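Local structure of aspartate-semialdehyde dehydrogenase 2 (Vibrio cholerae, 2R00) at residues S97-D102 with R121-I126; E115-F120 with V325-L330; L137-P142 with I307-V312; E259-M264 with G295-D300. The protein catalyses the NADPH-dependent reductive dephosphorylation of L-aspartyl-4-phosphate to L-aspartate-semialdehyde, a shared step in making lysine, methionine and threonine. All coordinates share one frame; numbering follows the deposited sequence.

Contact 1 (S97-D102 with R121-I126)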
# COMPACT_ATOMS: atom_id res chain seq x y z
N SER A 97 3.17 -1.46 24.32
CA SER A 97 2.33 -0.26 24.16
C SER A 97 1.97 0.39 25.50
O SER A 97 1.49 1.53 25.52
CB SER A 97 1.04 -0.61 23.40
OG SER A 97 0.33 -1.60 24.11
N HIS A 98 2.19 -0.31 26.61
CA HIS A 98 1.60 0.14 27.88
C HIS A 98 1.90 1.59 28.28
O HIS A 98 0.97 2.34 28.59
CB HIS A 98 1.86 -0.81 29.07
CG HIS A 98 1.14 -0.38 30.32
ND1 HIS A 98 -0.23 -0.51 30.46
CD2 HIS A 98 1.58 0.23 31.44
CE1 HIS A 98 -0.60 0.01 31.62
NE2 HIS A 98 0.48 0.46 32.24
N PHE A 99 3.17 2.00 28.25
CA PHE A 99 3.56 3.35 28.71
C PHE A 99 3.78 4.39 27.62
O PHE A 99 4.18 5.52 27.92
CB PHE A 99 4.81 3.30 29.58
CG PHE A 99 4.64 2.54 30.85
CD1 PHE A 99 3.98 3.11 31.93
CD2 PHE A 99 5.17 1.26 30.98
CE1 PHE A 99 3.81 2.40 33.12
CE2 PHE A 99 5.03 0.55 32.17
CZ PHE A 99 4.34 1.11 33.24
N ARG A 100 3.53 4.03 26.37
CA ARG A 100 3.84 4.92 25.24
C ARG A 100 3.07 6.25 25.27
O ARG A 100 3.55 7.24 24.75
CB ARG A 100 3.59 4.24 23.89
CG ARG A 100 4.45 3.01 23.62
CD ARG A 100 4.22 2.48 22.21
NE ARG A 100 5.01 1.27 22.01
CZ ARG A 100 4.62 0.22 21.29
NH1 ARG A 100 3.43 0.22 20.70
NH2 ARG A 100 5.41 -0.84 21.18
N TYR A 101 1.88 6.26 25.86
CA TYR A 101 0.95 7.41 25.75
C TYR A 101 0.87 8.20 27.06
O TYR A 101 0.17 9.21 27.13
CB TYR A 101 -0.46 6.94 25.25
CG TYR A 101 -0.29 5.95 24.12
CD1 TYR A 101 -0.34 4.58 24.37
CD2 TYR A 101 0.01 6.38 22.83
CE1 TYR A 101 -0.12 3.66 23.34
CE2 TYR A 101 0.24 5.46 21.80
CZ TYR A 101 0.18 4.11 22.07
OH TYR A 101 0.41 3.21 21.06
N ASP A 102 1.62 7.75 28.07
CA ASP A 102 1.70 8.45 29.35
C ASP A 102 2.39 9.80 29.18
O ASP A 102 3.53 9.87 28.70
CB ASP A 102 2.41 7.60 30.41
CG ASP A 102 1.56 6.42 30.88
OD1 ASP A 102 1.48 5.43 30.14
OD2 ASP A 102 0.97 6.49 31.99
N ARG A 121 13.78 10.49 34.21
CA ARG A 121 13.76 10.68 35.67
C ARG A 121 12.37 10.96 36.26
O ARG A 121 12.18 10.89 37.48
CB ARG A 121 14.81 11.70 36.12
CG ARG A 121 14.61 13.14 35.64
CD ARG A 121 15.56 14.05 36.44
NE ARG A 121 15.73 15.40 35.88
CZ ARG A 121 16.25 16.42 36.56
NH1 ARG A 121 16.39 17.61 35.98
NH2 ARG A 121 16.63 16.26 37.83
N ASN A 122 11.40 11.26 35.40
CA ASN A 122 10.00 11.41 35.82
C ASN A 122 9.45 10.17 36.52
O ASN A 122 8.83 10.27 37.58
CB ASN A 122 9.11 11.78 34.63
CG ASN A 122 9.39 13.17 34.09
OD1 ASN A 122 10.10 13.97 34.71
ND2 ASN A 122 8.83 13.47 32.91
N ARG A 123 9.71 8.99 35.93
CA ARG A 123 9.12 7.72 36.36
C ARG A 123 10.10 6.55 36.32
O ARG A 123 9.74 5.42 36.65
CB ARG A 123 7.92 7.38 35.45
CG ARG A 123 6.66 8.23 35.72
CD ARG A 123 5.59 7.44 36.51
NE ARG A 123 4.38 7.16 35.71
CZ ARG A 123 3.77 5.97 35.63
NH1 ARG A 123 4.24 4.93 36.28
NH2 ARG A 123 2.66 5.83 34.88
N ASN A 124 11.34 6.82 35.89
CA ASN A 124 12.34 5.76 35.65
C ASN A 124 11.88 4.80 34.56
O ASN A 124 12.20 3.60 34.58
CB ASN A 124 12.72 5.02 36.94
CG ASN A 124 13.67 5.82 37.83
OD1 ASN A 124 14.20 6.87 37.43
ND2 ASN A 124 13.89 5.33 39.05
N ILE A 125 11.13 5.33 33.60
CA ILE A 125 10.69 4.56 32.45
C ILE A 125 10.83 5.39 31.18
O ILE A 125 10.53 6.60 31.18
CB ILE A 125 9.21 4.08 32.59
CG1 ILE A 125 8.99 3.29 33.89
CG2 ILE A 125 8.82 3.18 31.40
CD1 ILE A 125 7.52 3.20 34.29
N ILE A 126 11.33 4.74 30.13
CA ILE A 126 11.34 5.27 28.76
C ILE A 126 10.59 4.25 27.89
O ILE A 126 10.83 3.06 28.02
CB ILE A 126 12.80 5.41 28.20
CG1 ILE A 126 13.67 6.26 29.14
CG2 ILE A 126 12.78 6.02 26.80
CD1 ILE A 126 15.19 6.08 28.92
O HOH W 1 1.22 8.58 33.67

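Contact 2 (E115-F120 with V325-L330)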
# COMPACT_ATOMS: atom_id res chain seq x y z
N GLU A 115 16.77 13.79 22.86
CA GLU A 115 16.63 14.76 23.95
C GLU A 115 15.58 14.34 24.97
O GLU A 115 15.70 14.63 26.16
CB GLU A 115 16.25 16.14 23.41
CG GLU A 115 17.40 17.15 23.33
CD GLU A 115 16.91 18.59 23.51
OE1 GLU A 115 16.10 19.07 22.68
OE2 GLU A 115 17.35 19.25 24.49
N ALA A 116 14.54 13.66 24.48
CA ALA A 116 13.44 13.18 25.33
C ALA A 116 13.91 12.21 26.41
O ALA A 116 13.25 12.08 27.45
CB ALA A 116 12.32 12.56 24.46
N ILE A 117 15.04 11.54 26.18
CA ILE A 117 15.59 10.57 27.14
C ILE A 117 15.78 11.17 28.54
O ILE A 117 15.69 10.46 29.53
CB ILE A 117 16.91 9.93 26.63
CG1 ILE A 117 16.63 9.09 25.39
CG2 ILE A 117 17.57 9.05 27.73
CD1 ILE A 117 17.86 8.49 24.73
N ALA A 118 16.03 12.48 28.61
CA ALA A 118 16.25 13.20 29.87
C ALA A 118 15.07 13.05 30.82
O ALA A 118 15.23 13.05 32.04
CB ALA A 118 16.51 14.68 29.61
N GLU A 119 13.88 12.91 30.23
CA GLU A 119 12.64 12.74 30.99
C GLU A 119 12.49 11.36 31.64
O GLU A 119 11.46 11.07 32.24
CB GLU A 119 11.41 13.04 30.12
CG GLU A 119 11.39 14.43 29.50
CD GLU A 119 10.96 15.54 30.47
OE1 GLU A 119 10.59 15.25 31.63
OE2 GLU A 119 10.98 16.72 30.05
N PHE A 120 13.53 10.51 31.53
CA PHE A 120 13.51 9.20 32.18
C PHE A 120 13.34 9.36 33.68
O PHE A 120 12.83 8.47 34.35
CB PHE A 120 14.78 8.39 31.87
CG PHE A 120 15.97 8.75 32.73
CD1 PHE A 120 16.21 8.09 33.94
CD2 PHE A 120 16.86 9.75 32.34
CE1 PHE A 120 17.31 8.43 34.75
CE2 PHE A 120 17.96 10.09 33.13
CZ PHE A 120 18.18 9.42 34.34
N VAL A 325 18.08 -0.74 22.51
CA VAL A 325 19.50 -0.71 22.89
C VAL A 325 20.12 0.68 22.63
O VAL A 325 20.87 1.19 23.47
CB VAL A 325 20.30 -1.86 22.23
CG1 VAL A 325 21.77 -1.84 22.65
CG2 VAL A 325 19.68 -3.20 22.59
N GLN A 326 19.77 1.31 21.50
CA GLN A 326 20.23 2.68 21.21
C GLN A 326 19.80 3.69 22.27
O GLN A 326 20.54 4.62 22.60
CB GLN A 326 19.69 3.15 19.87
CG GLN A 326 20.36 2.54 18.65
CD GLN A 326 19.69 2.99 17.37
OE1 GLN A 326 18.59 2.56 17.05
NE2 GLN A 326 20.36 3.86 16.62
N ILE A 327 18.58 3.51 22.79
CA ILE A 327 18.11 4.30 23.92
C ILE A 327 19.04 4.11 25.11
O ILE A 327 19.49 5.09 25.70
CB ILE A 327 16.64 3.93 24.32
CG1 ILE A 327 15.66 4.31 23.20
CG2 ILE A 327 16.27 4.62 25.63
CD1 ILE A 327 14.26 3.70 23.33
N ALA A 328 19.33 2.84 25.44
CA ALA A 328 20.20 2.49 26.58
C ALA A 328 21.62 3.05 26.43
O ALA A 328 22.26 3.43 27.42
CB ALA A 328 20.27 0.98 26.75
N GLU A 329 22.12 3.05 25.20
CA GLU A 329 23.44 3.57 24.89
C GLU A 329 23.51 5.04 25.23
O GLU A 329 24.44 5.47 25.89
CB GLU A 329 23.76 3.34 23.41
CG GLU A 329 24.09 1.89 23.09
CD GLU A 329 24.17 1.62 21.59
OE1 GLU A 329 24.49 0.49 21.22
OE2 GLU A 329 23.89 2.54 20.79
N LEU A 330 22.50 5.80 24.80
CA LEU A 330 22.46 7.24 25.06
C LEU A 330 22.20 7.56 26.53
O LEU A 330 22.76 8.51 27.09
CB LEU A 330 21.40 7.90 24.17
CG LEU A 330 21.83 8.62 22.89
CD1 LEU A 330 23.04 7.99 22.22
CD2 LEU A 330 20.65 8.69 21.92

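Contact 3 (L137-P142 with I307-V312)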
# COMPACT_ATOMS: atom_id res chain seq x y z
N LEU A 137 9.46 7.27 11.28
CA LEU A 137 10.06 8.46 11.87
C LEU A 137 11.54 8.63 11.53
O LEU A 137 12.02 9.76 11.34
CB LEU A 137 9.85 8.45 13.39
CG LEU A 137 8.59 9.23 13.79
CD1 LEU A 137 7.98 8.66 15.01
CD2 LEU A 137 8.92 10.69 14.02
N VAL A 138 12.27 7.52 11.47
CA VAL A 138 13.65 7.55 10.98
C VAL A 138 13.69 8.10 9.55
O VAL A 138 14.45 9.03 9.26
CB VAL A 138 14.32 6.17 11.11
CG1 VAL A 138 15.62 6.12 10.33
CG2 VAL A 138 14.60 5.86 12.59
N ALA A 139 12.86 7.55 8.68
CA ALA A 139 12.80 7.98 7.28
C ALA A 139 12.35 9.43 7.07
O ALA A 139 12.84 10.09 6.17
CB ALA A 139 11.91 7.02 6.46
N LEU A 140 11.42 9.91 7.89
CA LEU A 140 10.80 11.23 7.69
C LEU A 140 11.55 12.40 8.32
O LEU A 140 11.44 13.53 7.86
CB LEU A 140 9.36 11.23 8.21
CG LEU A 140 8.20 11.08 7.21
CD1 LEU A 140 8.55 10.23 6.02
CD2 LEU A 140 6.95 10.57 7.91
N LYS A 141 12.29 12.12 9.39
CA LYS A 141 12.98 13.18 10.14
C LYS A 141 13.83 14.14 9.29
O LYS A 141 13.71 15.36 9.47
CB LYS A 141 13.77 12.60 11.33
CG LYS A 141 14.34 13.64 12.31
CD LYS A 141 13.29 14.66 12.75
CE LYS A 141 13.75 15.43 13.99
NZ LYS A 141 15.19 15.77 13.96
N PRO A 142 14.69 13.62 8.38
CA PRO A 142 15.44 14.53 7.50
C PRO A 142 14.56 15.43 6.64
O PRO A 142 14.91 16.58 6.39
CB PRO A 142 16.24 13.57 6.60
CG PRO A 142 16.33 12.30 7.40
CD PRO A 142 15.04 12.21 8.11
N ILE A 307 5.72 14.45 -1.25
CA ILE A 307 6.79 13.45 -1.37
C ILE A 307 6.26 12.06 -0.99
O ILE A 307 5.50 11.92 -0.02
CB ILE A 307 8.06 13.87 -0.54
CG1 ILE A 307 9.01 14.69 -1.41
CG2 ILE A 307 8.82 12.65 0.01
CD1 ILE A 307 9.92 13.83 -2.33
N ASN A 308 6.67 11.07 -1.78
CA ASN A 308 6.26 9.68 -1.61
C ASN A 308 7.48 8.79 -1.43
O ASN A 308 8.50 9.00 -2.08
CB ASN A 308 5.48 9.20 -2.84
CG ASN A 308 4.21 9.99 -3.07
OD1 ASN A 308 3.18 9.73 -2.44
ND2 ASN A 308 4.28 10.96 -3.97
N LEU A 309 7.36 7.80 -0.56
CA LEU A 309 8.42 6.81 -0.34
C LEU A 309 7.81 5.58 0.31
O LEU A 309 6.74 5.66 0.92
CB LEU A 309 9.54 7.37 0.55
CG LEU A 309 9.17 7.82 1.98
CD1 LEU A 309 10.34 7.62 2.91
CD2 LEU A 309 8.69 9.25 2.02
N TRP A 310 8.49 4.45 0.16
CA TRP A 310 8.15 3.22 0.86
C TRP A 310 9.29 2.85 1.79
O TRP A 310 10.46 3.08 1.49
CB TRP A 310 7.91 2.07 -0.12
CG TRP A 310 6.56 2.13 -0.80
CD1 TRP A 310 6.07 3.15 -1.57
CD2 TRP A 310 5.54 1.13 -0.77
NE1 TRP A 310 4.80 2.84 -2.02
CE2 TRP A 310 4.45 1.60 -1.54
CE3 TRP A 310 5.43 -0.13 -0.16
CZ2 TRP A 310 3.28 0.87 -1.73
CZ3 TRP A 310 4.27 -0.86 -0.34
CH2 TRP A 310 3.21 -0.37 -1.12
N VAL A 311 8.93 2.30 2.95
CA VAL A 311 9.87 2.00 4.01
C VAL A 311 9.63 0.56 4.41
O VAL A 311 8.49 0.16 4.64
CB VAL A 311 9.66 2.94 5.23
CG1 VAL A 311 10.72 2.70 6.29
CG2 VAL A 311 9.67 4.38 4.81
N VAL A 312 10.71 -0.22 4.48
CA VAL A 312 10.61 -1.64 4.78
C VAL A 312 11.52 -2.01 5.97
O VAL A 312 12.61 -1.46 6.13
CB VAL A 312 10.92 -2.52 3.52
CG1 VAL A 312 11.06 -3.99 3.88
CG2 VAL A 312 9.81 -2.37 2.47

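Contact 4 (E259-M264 with G295-D300)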
# COMPACT_ATOMS: atom_id res chain seq x y z
N GLU A 259 15.00 14.15 -5.73
CA GLU A 259 16.45 13.97 -5.83
C GLU A 259 17.15 14.48 -4.58
O GLU A 259 18.12 13.88 -4.13
CB GLU A 259 17.00 14.70 -7.06
CG GLU A 259 16.55 14.12 -8.39
CD GLU A 259 17.11 12.73 -8.67
OE1 GLU A 259 18.16 12.37 -8.09
OE2 GLU A 259 16.50 12.01 -9.48
N GLN A 260 16.66 15.59 -4.03
CA GLN A 260 17.23 16.16 -2.81
C GLN A 260 17.00 15.21 -1.63
O GLN A 260 17.95 14.84 -0.94
CB GLN A 260 16.67 17.56 -2.53
CG GLN A 260 16.95 18.57 -3.65
CD GLN A 260 16.19 19.88 -3.51
OE1 GLN A 260 14.95 19.91 -3.46
NE2 GLN A 260 16.93 20.99 -3.47
N VAL A 261 15.75 14.79 -1.43
CA VAL A 261 15.48 13.87 -0.32
C VAL A 261 16.21 12.52 -0.46
O VAL A 261 16.64 11.96 0.54
CB VAL A 261 13.95 13.78 0.08
CG1 VAL A 261 13.08 14.66 -0.79
CG2 VAL A 261 13.44 12.34 0.16
N MET A 262 16.41 12.04 -1.69
CA MET A 262 17.22 10.83 -1.88
C MET A 262 18.67 11.02 -1.43
O MET A 262 19.25 10.13 -0.81
CB MET A 262 17.16 10.31 -3.32
CG MET A 262 15.89 9.54 -3.63
SD MET A 262 15.94 8.59 -5.16
CE MET A 262 15.71 9.89 -6.37
N ASP A 263 19.23 12.19 -1.74
CA ASP A 263 20.58 12.55 -1.27
C ASP A 263 20.66 12.59 0.25
O ASP A 263 21.57 12.01 0.84
CB ASP A 263 21.03 13.89 -1.86
CG ASP A 263 21.43 13.80 -3.33
OD1 ASP A 263 21.66 12.67 -3.83
OD2 ASP A 263 21.50 14.86 -3.98
N MET A 264 19.70 13.27 0.88
CA MET A 264 19.60 13.37 2.34
C MET A 264 19.54 12.01 3.01
O MET A 264 20.27 11.76 3.97
CB MET A 264 18.35 14.13 2.75
CG MET A 264 18.39 15.60 2.56
SD MET A 264 16.79 16.26 3.06
CE MET A 264 16.79 17.73 2.05
N GLY A 295 12.83 3.11 -0.40
CA GLY A 295 12.82 3.09 -1.88
C GLY A 295 11.60 3.76 -2.48
O GLY A 295 10.76 4.29 -1.74
N ARG A 296 11.49 3.71 -3.81
CA ARG A 296 10.38 4.30 -4.57
C ARG A 296 10.15 5.76 -4.15
O ARG A 296 9.01 6.19 -3.99
CB ARG A 296 9.09 3.43 -4.45
CG ARG A 296 7.95 3.75 -5.44
CD ARG A 296 7.03 2.53 -5.73
NE ARG A 296 6.90 1.66 -4.56
CZ ARG A 296 6.75 0.34 -4.59
NH1 ARG A 296 6.70 -0.34 -5.73
NH2 ARG A 296 6.65 -0.31 -3.45
N VAL A 297 11.25 6.50 -3.99
CA VAL A 297 11.20 7.93 -3.58
C VAL A 297 10.91 8.87 -4.76
O VAL A 297 11.69 8.94 -5.71
CB VAL A 297 12.51 8.36 -2.86
CG1 VAL A 297 12.43 9.83 -2.40
CG2 VAL A 297 12.83 7.43 -1.67
N ARG A 298 9.80 9.60 -4.68
CA ARG A 298 9.34 10.43 -5.79
C ARG A 298 8.35 11.51 -5.36
O ARG A 298 7.62 11.33 -4.39
CB ARG A 298 8.75 9.56 -6.92
CG ARG A 298 7.49 8.76 -6.54
CD ARG A 298 7.37 7.51 -7.39
NE ARG A 298 6.12 6.76 -7.17
CZ ARG A 298 5.72 5.77 -7.96
NH1 ARG A 298 6.45 5.42 -9.01
NH2 ARG A 298 4.58 5.12 -7.72
N ASN A 299 8.32 12.63 -6.08
CA ASN A 299 7.35 13.68 -5.81
C ASN A 299 5.99 13.29 -6.35
O ASN A 299 5.88 12.40 -7.21
CB ASN A 299 7.77 15.01 -6.44
CG ASN A 299 8.93 15.67 -5.73
OD1 ASN A 299 10.02 15.75 -6.27
ND2 ASN A 299 8.70 16.15 -4.50
N ASP A 300 4.94 13.92 -5.82
CA ASP A 300 3.68 13.96 -6.53
C ASP A 300 3.97 14.72 -7.82
O ASP A 300 4.75 15.69 -7.80
CB ASP A 300 2.60 14.71 -5.73
CG ASP A 300 2.05 13.91 -4.55
OD1 ASP A 300 2.19 12.67 -4.47
OD2 ASP A 300 1.45 14.56 -3.67

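Contact 1 (S97-D102 with R121-I126)
Phe-99 lays one face of its ring against the methyl end of Ile-125. CD1 of Ile-125 stands 4.0 Å from the centroid of the Phe-99 ring and 14° off the ring normal, a CH-pi contact displaced from the centre toward the rim. The nearest atoms of these two side chains are Phe-99 CZ and Ile-125 CD1, at 3.9 Å, while the other branch of the isoleucine, CG2, lies 4.1 Å from Phe-99 CD2. On the opposite face CD2 of His-98 sits over the ring centre, so the phenyl group is clasped between the two. Its CG is anti to the carbonyl carbon (chi1 -64°), which sends the ring across toward segment 121-126. Arg-123 takes the ring edge: its NH2 comes within 4.0 Å of Phe-99 CE1, close to the ring plane, with guanidinium and phenyl planes 83° apart. The arginine chain bends at chi2 and chi3 to get there, and the same NH2 forms a long salt bridge of 3.4 Å to Asp-102 OD2. A water reinforces this pair, donating to Asp-102 OD2 at 2.7 Å and weakly accepting from Arg-123 NH2. NE of Arg-123 pairs with Asp-104, so two carboxylates hold the guanidinium. Ala-82 of helix 75-87 and the loop residue Ile-105 add to the surroundings of the phenyl ring. Two type I turns, from Ser-97 to Arg-100 and from Phe-99 to Asp-102, shape the loop carrying Arg-100, predicted to bind phosphate. The arrangement packs that loop against strand 125-127, an outermost strand of the Rossmann-type nucleotide-binding sheet.

Contact 2 (E115-F120 with V325-L330)
Ile-327 offers Ile-117 both its backbone and its side chain: CD1 of Ile-117 lies 3.9 Å from the carbonyl O of Ile-327 and 4.3 Å from Ile-327 CG2. The chain of Ile-117 is well placed for this, with CG1 anti to the carbonyl carbon (chi1 -65°) and CD1 carried on to full extension. Ala-328 and Glu-329 start away from segment 115-120, Ala-328 packing on Ile-93 and Glu-329 forming a salt bridge with Arg-26. Helix 316-335, the last of the chain, lies against the N-terminal Rossmann-type domain, touching strands 91-94 and 125-127 of its sheet and the loop that joins them; Ile-327 itself meets Ile-93 and Ile-126 on these two strands. One helical turn beyond Ile-327, Leu-330 makes the nearest approach, its CB 3.6 Å from Ile-117 CD1. The two side chains cross at about a right angle, and Leu-330 CD2 flanks the same methyl, Ile-117 CD1, at 4.0 Å, while Leu-331 and Tyr-335, farther along the helix, touch Ile-117 as well.

Contact 3 (L137-P142 with I307-V312)
Leu-309 reaches from its strand to Ala-139 and Leu-140 on helix 131-147. Its CB points toward the helix but stays too far away to touch it, and CG takes the crowded position between the backbone N and the carbonyl carbon (chi1 61°), where the isobutyl group forks. One methyl, CD1, meets Ala-139 CB at 3.9 Å. The other, CD2, meets Leu-140 CD1 at 4.1 Å, the two leucines crossing obliquely. Two residues on along the strand, and so on the same face, Val-311 adds its CG2, 3.8 Å from Ala-139 CB. The single methyl of Ala-139 is therefore shared by two neighbours. Helix and strand segments run roughly antiparallel, at 146°, with 9.7 Å between their axes. This helix begins at Cys-131, which forms the acyl-thioester intermediate, and lies against the mixed sheet of the dimerisation domain; the side chain of Val-311 is about 9 Å from that of Cys-131. Trp-310 and Asn-308, alternating with these residues, pack on the second subunit. Every contact between the two segments is methyl to methyl and all four residues are buried, so dispersion and the exclusion of water hold helix to strand, with no directional bond between them.

Contact 4 (E259-M264 with G295-D300)
With CG anti to the carbonyl carbon and a bend at chi3 (-77°), the side chain of Met-262 runs alongside Val-297, whose CG1 is anti to its own backbone N (chi1 -178°). Both belong to the GAPDH-like dimerisation domain, where helix 258-267 lies on one face of the mixed sheet, over strand 292-300. The two side chains slide past each other in opposite directions: CG of Met-262 is 3.7 Å from both CB and CG1 of Val-297, and SD follows at 4.1 Å from Val-297 CB. From the preceding position on the helix Val-261 joins in, its CG2 3.7 Å from Val-297 CG1 and the side chains oblique to each other. As modelled, CG1 of Val-261 nearly eclipses the backbone N (chi1 1°), a placing that would be strained if real. Val-297 CG1 thus wedges against two consecutive residues of the helix. Leu-309 and Leu-273 of the adjoining strands border the same valine, while Val-261 also touches Ile-307 and Ile-143, the latter linking this contact to helix 131-147. Near the start of the helix, Asn-299 OD1 accepts a hydrogen bond from Ala-258 N, giving a polar tie beside the apolar one. Arg-298, next on the strand and starting away from the helix, serves the dimer: it makes a salt bridge with Glu-213 of the second subunit and a hydrogen bond with Thr-234 of that subunit. At the far end of Met-262, methyl CE lies 4.2 Å from the backbone O of Val-297.

How the contacts relate
From the N terminus, contact 1 opens at 97-102, and before it closes at 121-126 the first segment of contact 2 has already passed, so these two cross; they touch through Ile-126. Contact 3 opens next, on helix 131-147, and contact 4 follows at 259-264. Contact 4 then closes at 295-300, before contact 3 at 307-312 on the neighbouring antiparallel strand, and finally contact 2 at 325-330. Contact 4 therefore nests within contact 3, and both within contact 2. Contacts 3 and 4, with centres about 9 Å apart, hold helices on the dimerisation sheet; contact 1 belongs to the nucleotide-binding domain, to which contact 2 returns the chain's last helix.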